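PDB 4V1T: LYND from Lyngbya aestuarii, which probably acts as an ATP-dependent YcaO cyclodehydratase (heterocyclase), converting cysteine residues of a cyanobactin precursor peptide into thiazolines. Local coordinates for residues Q112-I122 / T151-D159. Residues are numbered along the deposited sequence; the frame is centred on the assembly and turned at random.
Sequences QPVTLTPVGNI and TALNVVLTD
Thr115 and Leu157 each tie strands 114-118 and 154-157 together by two backbone bonds, in a parallel ladder. Thr115 N reaches Leu153 O at 3.2 Å, and its carbonyl O takes Val155 N at 2.7 Å in an almost straight bond (175°). The pattern repeats two residues on: Thr117 N bonds to Val155 O, Leu157 N gives to Thr117 O at 3.1 Å, and Leu157 O receives Val119 N at 3.0 Å. With CG2 anti to its carbonyl carbon, Thr115 sets that methyl 3.8 Å from Thr151 CG2. On the opposite face, Leu116 CD2 lies beside Val155 CB, and Ile122 curls back over Leu157, its CG2 4.0 Å from Leu157 CB.

Past the strands, Val119 to Ile122 form a type II' turn against which the Asp159 carboxylate packs. Its OD1 lies 3.6 Å from Gly120 CA, on the side where a side chain at Gly120 would collide with it, and is hydrogen-bonded to Gln163. Asn121 crosses Asp159 at about a right angle, amide and carboxylate planes 68° apart, with Asn121 OD1 3.3 Å from Asp159 CB. Putting an alanine at Asp159 would probably leave the Gln163 amide without this acceptor and let the Asn121 side chain turn more freely.

The pair lies near one edge of a mixed sheet, between the outermost strand 141-142 and strand 180-184. Helix 124-135, which makes the beta-alpha-beta connection from 114-118 to 141-142, packs on Leu116 and Leu157; helix 250-275 meets Val155, and Trp180 touches Val156.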
ATOM      1  N   GLN B 112     -32.464  10.486 -19.564  1.00 43.58           N
ATOM      2  CA  GLN B 112     -32.974  10.874 -18.251  1.00 41.59           C
ATOM      3  C   GLN B 112     -32.518  12.291 -17.914  1.00 44.05           C
ATOM      4  O   GLN B 112     -31.316  12.568 -17.931  1.00 48.02           O
ATOM      5  CB  GLN B 112     -32.478   9.909 -17.175  1.00 48.48           C
ATOM      6  CG  GLN B 112     -33.051   8.510 -17.266  1.00 55.36           C
ATOM      7  CD  GLN B 112     -32.361   7.552 -16.312  1.00 46.63           C
ATOM      8  OE1 GLN B 112     -32.895   7.215 -15.264  1.00 57.85           O
ATOM      9  NE2 GLN B 112     -31.157   7.113 -16.676  1.00 50.38           N
ATOM     10  N   PRO B 113     -33.467  13.193 -17.614  1.00 45.29           N
ATOM     11  CA  PRO B 113     -33.036  14.541 -17.269  1.00 48.10           C
ATOM     12  C   PRO B 113     -32.442  14.624 -15.860  1.00 50.89           C
ATOM     13  O   PRO B 113     -32.737  13.794 -14.997  1.00 45.79           O
ATOM     14  CB  PRO B 113     -34.318  15.367 -17.380  1.00 47.82           C
ATOM     15  CG  PRO B 113     -35.424  14.402 -17.173  1.00 58.72           C
ATOM     16  CD  PRO B 113     -34.936  13.061 -17.642  1.00 45.60           C
ATOM     17  N   VAL B 114     -31.612  15.641 -15.653  1.00 44.03           N
ATOM     18  CA  VAL B 114     -30.935  15.890 -14.384  1.00 43.81           C
ATOM     19  C   VAL B 114     -31.224  17.333 -13.935  1.00 51.23           C
ATOM     20  O   VAL B 114     -31.566  18.188 -14.759  1.00 49.82           O
ATOM     21  CB  VAL B 114     -29.420  15.641 -14.554  1.00 44.34           C
ATOM     22  CG1 VAL B 114     -28.570  16.528 -13.663  1.00 52.32           C
ATOM     23  CG2 VAL B 114     -29.103  14.173 -14.307  1.00 44.23           C
ATOM     24  N   THR B 115     -31.109  17.596 -12.634  1.00 47.76           N
ATOM     25  CA  THR B 115     -31.215  18.961 -12.119  1.00 60.04           C
ATOM     26  C   THR B 115     -29.904  19.386 -11.487  1.00 58.27           C
ATOM     27  O   THR B 115     -29.223  18.572 -10.856  1.00 47.15           O
ATOM     28  CB  THR B 115     -32.351  19.119 -11.082  1.00 63.91           C
ATOM     29  OG1 THR B 115     -32.128  18.246  -9.970  1.00 61.73           O
ATOM     30  CG2 THR B 115     -33.700  18.805 -11.715  1.00 62.06           C
ATOM     31  N   LEU B 116     -29.549  20.655 -11.690  1.00 51.23           N
ATOM     32  CA  LEU B 116     -28.388  21.267 -11.047  1.00 42.84           C
ATOM     33  C   LEU B 116     -28.865  22.271 -10.000  1.00 45.95           C
ATOM     34  O   LEU B 116     -29.850  22.976 -10.219  1.00 53.37           O
ATOM     35  CB  LEU B 116     -27.493  21.979 -12.067  1.00 53.40           C
ATOM     36  CG  LEU B 116     -27.080  21.184 -13.306  1.00 61.67           C
ATOM     37  CD1 LEU B 116     -25.989  21.931 -14.064  1.00 52.74           C
ATOM     38  CD2 LEU B 116     -26.619  19.777 -12.958  1.00 64.65           C
ATOM     39  N   THR B 117     -28.161  22.327  -8.870  1.00 46.43           N
ATOM     40  CA  THR B 117     -28.514  23.235  -7.778  1.00 46.77           C
ATOM     41  C   THR B 117     -27.249  23.832  -7.155  1.00 53.86           C
ATOM     42  O   THR B 117     -26.468  23.117  -6.545  1.00 54.48           O
ATOM     43  CB  THR B 117     -29.322  22.515  -6.674  1.00 55.39           C
ATOM     44  OG1 THR B 117     -30.366  21.720  -7.264  1.00 55.67           O
ATOM     45  CG2 THR B 117     -29.935  23.528  -5.707  1.00 54.56           C
ATOM     46  N   PRO B 118     -27.037  25.145  -7.313  1.00 56.10           N
ATOM     47  CA  PRO B 118     -25.892  25.745  -6.626  1.00 54.82           C
ATOM     48  C   PRO B 118     -26.153  26.000  -5.145  1.00 66.48           C
ATOM     49  O   PRO B 118     -27.293  26.133  -4.717  1.00 71.39           O
ATOM     50  CB  PRO B 118     -25.710  27.073  -7.357  1.00 46.74           C
ATOM     51  CG  PRO B 118     -27.106  27.443  -7.762  1.00 65.77           C
ATOM     52  CD  PRO B 118     -27.764  26.133  -8.133  1.00 65.07           C
ATOM     53  N   VAL B 119     -25.075  26.066  -4.381  1.00 66.87           N
ATOM     54  CA  VAL B 119     -25.130  26.355  -2.959  1.00 64.35           C
ATOM     55  C   VAL B 119     -23.849  27.121  -2.618  1.00 65.38           C
ATOM     56  O   VAL B 119     -22.806  26.924  -3.255  1.00 63.15           O
ATOM     57  CB  VAL B 119     -25.279  25.060  -2.113  1.00 63.10           C
ATOM     58  CG1 VAL B 119     -24.093  24.149  -2.300  1.00 74.75           C
ATOM     59  CG2 VAL B 119     -25.452  25.378  -0.637  1.00 92.46           C
ATOM     60  N   GLY B 120     -23.921  27.995  -1.625  1.00 55.84           N
ATOM     61  CA  GLY B 120     -22.797  28.862  -1.319  1.00 65.82           C
ATOM     62  C   GLY B 120     -22.613  29.860  -2.446  1.00 60.70           C
ATOM     63  O   GLY B 120     -23.588  30.352  -2.996  1.00 61.72           O
ATOM     64  N   ASN B 121     -21.366  30.127  -2.819  1.00 61.26           N
ATOM     65  CA  ASN B 121     -21.059  31.202  -3.762  1.00 68.34           C
ATOM     66  C   ASN B 121     -20.762  30.721  -5.181  1.00 69.40           C
ATOM     67  O   ASN B 121     -20.070  31.396  -5.933  1.00 80.74           O
ATOM     68  CB  ASN B 121     -19.893  32.051  -3.227  1.00 71.79           C
ATOM     69  CG  ASN B 121     -18.659  31.224  -2.921  1.00 88.94           C
ATOM     70  OD1 ASN B 121     -18.366  30.245  -3.602  1.00 99.54           O
ATOM     71  ND2 ASN B 121     -17.932  31.614  -1.886  1.00107.96           N
ATOM     72  N   ILE B 122     -21.287  29.560  -5.553  1.00 66.69           N
ATOM     73  CA  ILE B 122     -21.094  29.049  -6.907  1.00 58.98           C
ATOM     74  C   ILE B 122     -21.833  29.934  -7.907  1.00 55.09           C
ATOM     75  O   ILE B 122     -23.027  30.180  -7.774  1.00 56.97           O
ATOM     76  CB  ILE B 122     -21.568  27.577  -7.053  1.00 60.64           C
ATOM     77  CG1 ILE B 122     -20.800  26.660  -6.096  1.00 55.98           C
ATOM     78  CG2 ILE B 122     -21.388  27.075  -8.486  1.00 51.63           C
ATOM     79  CD1 ILE B 122     -19.294  26.629  -6.302  1.00 59.61           C
ATOM     80  N   THR B 151     -36.513  13.474 -10.223  1.00 47.46           N
ATOM     81  CA  THR B 151     -35.574  13.179 -11.302  1.00 43.39           C
ATOM     82  C   THR B 151     -34.642  12.060 -10.877  1.00 41.77           C
ATOM     83  O   THR B 151     -34.626  11.664  -9.720  1.00 49.62           O
ATOM     84  CB  THR B 151     -34.747  14.417 -11.712  1.00 56.97           C
ATOM     85  OG1 THR B 151     -33.908  14.833 -10.626  1.00 57.13           O
ATOM     86  CG2 THR B 151     -35.675  15.561 -12.116  1.00 62.36           C
ATOM     87  N   ALA B 152     -33.857  11.556 -11.819  1.00 45.17           N
ATOM     88  CA  ALA B 152     -32.936  10.479 -11.536  1.00 48.35           C
ATOM     89  C   ALA B 152     -31.723  10.948 -10.747  1.00 56.70           C
ATOM     90  O   ALA B 152     -31.059  10.146 -10.097  1.00 58.42           O
ATOM     91  CB  ALA B 152     -32.489   9.835 -12.831  1.00 51.60           C
ATOM     92  N   LEU B 153     -31.420  12.240 -10.806  1.00 44.94           N
ATOM     93  CA  LEU B 153     -30.281  12.774 -10.070  1.00 41.38           C
ATOM     94  C   LEU B 153     -30.316  14.287  -9.938  1.00 38.87           C
ATOM     95  O   LEU B 153     -30.472  15.004 -10.926  1.00 42.73           O
ATOM     96  CB  LEU B 153     -28.983  12.362 -10.747  1.00 48.06           C
ATOM     97  CG  LEU B 153     -27.703  12.710  -9.996  1.00 41.77           C
ATOM     98  CD1 LEU B 153     -27.553  11.827  -8.767  1.00 37.44           C
ATOM     99  CD2 LEU B 153     -26.508  12.576 -10.909  1.00 40.89           C
ATOM    100  N   ASN B 154     -30.172  14.768  -8.709  1.00 41.51           N
ATOM    101  CA  ASN B 154     -29.955  16.194  -8.463  1.00 46.04           C
ATOM    102  C   ASN B 154     -28.476  16.420  -8.185  1.00 42.31           C
ATOM    103  O   ASN B 154     -27.913  15.813  -7.280  1.00 41.81           O
ATOM    104  CB  ASN B 154     -30.813  16.682  -7.292  1.00 44.08           C
ATOM    105  CG  ASN B 154     -30.683  18.178  -7.048  1.00 56.78           C
ATOM    106  OD1 ASN B 154     -30.545  18.971  -7.982  1.00 50.21           O
ATOM    107  ND2 ASN B 154     -30.718  18.569  -5.784  1.00 53.33           N
ATOM    108  N   VAL B 155     -27.844  17.279  -8.975  1.00 43.51           N
ATOM    109  CA  VAL B 155     -26.435  17.595  -8.797  1.00 39.20           C
ATOM    110  C   VAL B 155     -26.276  18.919  -8.057  1.00 41.81           C
ATOM    111  O   VAL B 155     -26.767  19.954  -8.508  1.00 42.51           O
ATOM    112  CB  VAL B 155     -25.715  17.677 -10.144  1.00 38.30           C
ATOM    113  CG1 VAL B 155     -24.232  17.877  -9.945  1.00 36.45           C
ATOM    114  CG2 VAL B 155     -25.964  16.418 -10.949  1.00 43.35           C
ATOM    115  N   VAL B 156     -25.577  18.877  -6.923  1.00 41.01           N
ATOM    116  CA  VAL B 156     -25.387  20.053  -6.087  1.00 45.77           C
ATOM    117  C   VAL B 156     -23.939  20.531  -6.155  1.00 41.89           C
ATOM    118  O   VAL B 156     -23.026  19.807  -5.770  1.00 44.28           O
ATOM    119  CB  VAL B 156     -25.766  19.765  -4.621  1.00 41.93           C
ATOM    120  CG1 VAL B 156     -25.614  21.024  -3.768  1.00 47.13           C
ATOM    121  CG2 VAL B 156     -27.189  19.251  -4.535  1.00 43.01           C
ATOM    122  N   LEU B 157     -23.741  21.754  -6.649  1.00 45.51           N
ATOM    123  CA  LEU B 157     -22.409  22.343  -6.736  1.00 45.20           C
ATOM    124  C   LEU B 157     -22.191  23.246  -5.529  1.00 52.23           C
ATOM    125  O   LEU B 157     -22.970  24.171  -5.304  1.00 48.00           O
ATOM    126  CB  LEU B 157     -22.234  23.153  -8.019  1.00 58.85           C
ATOM    127  CG  LEU B 157     -22.919  22.667  -9.291  1.00 56.49           C
ATOM    128  CD1 LEU B 157     -22.464  23.517 -10.462  1.00 52.19           C
ATOM    129  CD2 LEU B 157     -22.625  21.211  -9.574  1.00 69.54           C
ATOM    130  N   THR B 158     -21.141  22.974  -4.758  1.00 42.77           N
ATOM    131  CA  THR B 158     -20.856  23.732  -3.550  1.00 49.99           C
ATOM    132  C   THR B 158     -19.430  24.240  -3.585  1.00 52.09           C
ATOM    133  O   THR B 158     -18.621  23.760  -4.381  1.00 50.73           O
ATOM    134  CB  THR B 158     -21.062  22.889  -2.275  1.00 50.70           C
ATOM    135  OG1 THR B 158     -20.980  23.736  -1.118  1.00 48.36           O
ATOM    136  CG2 THR B 158     -20.022  21.766  -2.177  1.00 45.13           C
ATOM    137  N   ASP B 159     -19.142  25.225  -2.732  1.00 42.27           N
ATOM    138  CA  ASP B 159     -17.774  25.700  -2.520  1.00 48.13           C
ATOM    139  C   ASP B 159     -17.191  25.060  -1.262  1.00 50.76           C
ATOM    140  O   ASP B 159     -15.984  25.115  -1.032  1.00 48.11           O
ATOM    141  CB  ASP B 159     -17.732  27.232  -2.413  1.00 61.43           C
ATOM    142  CG  ASP B 159     -18.654  27.778  -1.329  1.00 65.61           C
ATOM    143  OD1 ASP B 159     -19.637  27.106  -0.970  1.00 71.59           O
ATOM    144  OD2 ASP B 159     -18.396  28.891  -0.833  1.00 77.54           O
TER
HETATM  145  O   HOH W   1     -34.714  11.915 -14.602  1.00 59.50           O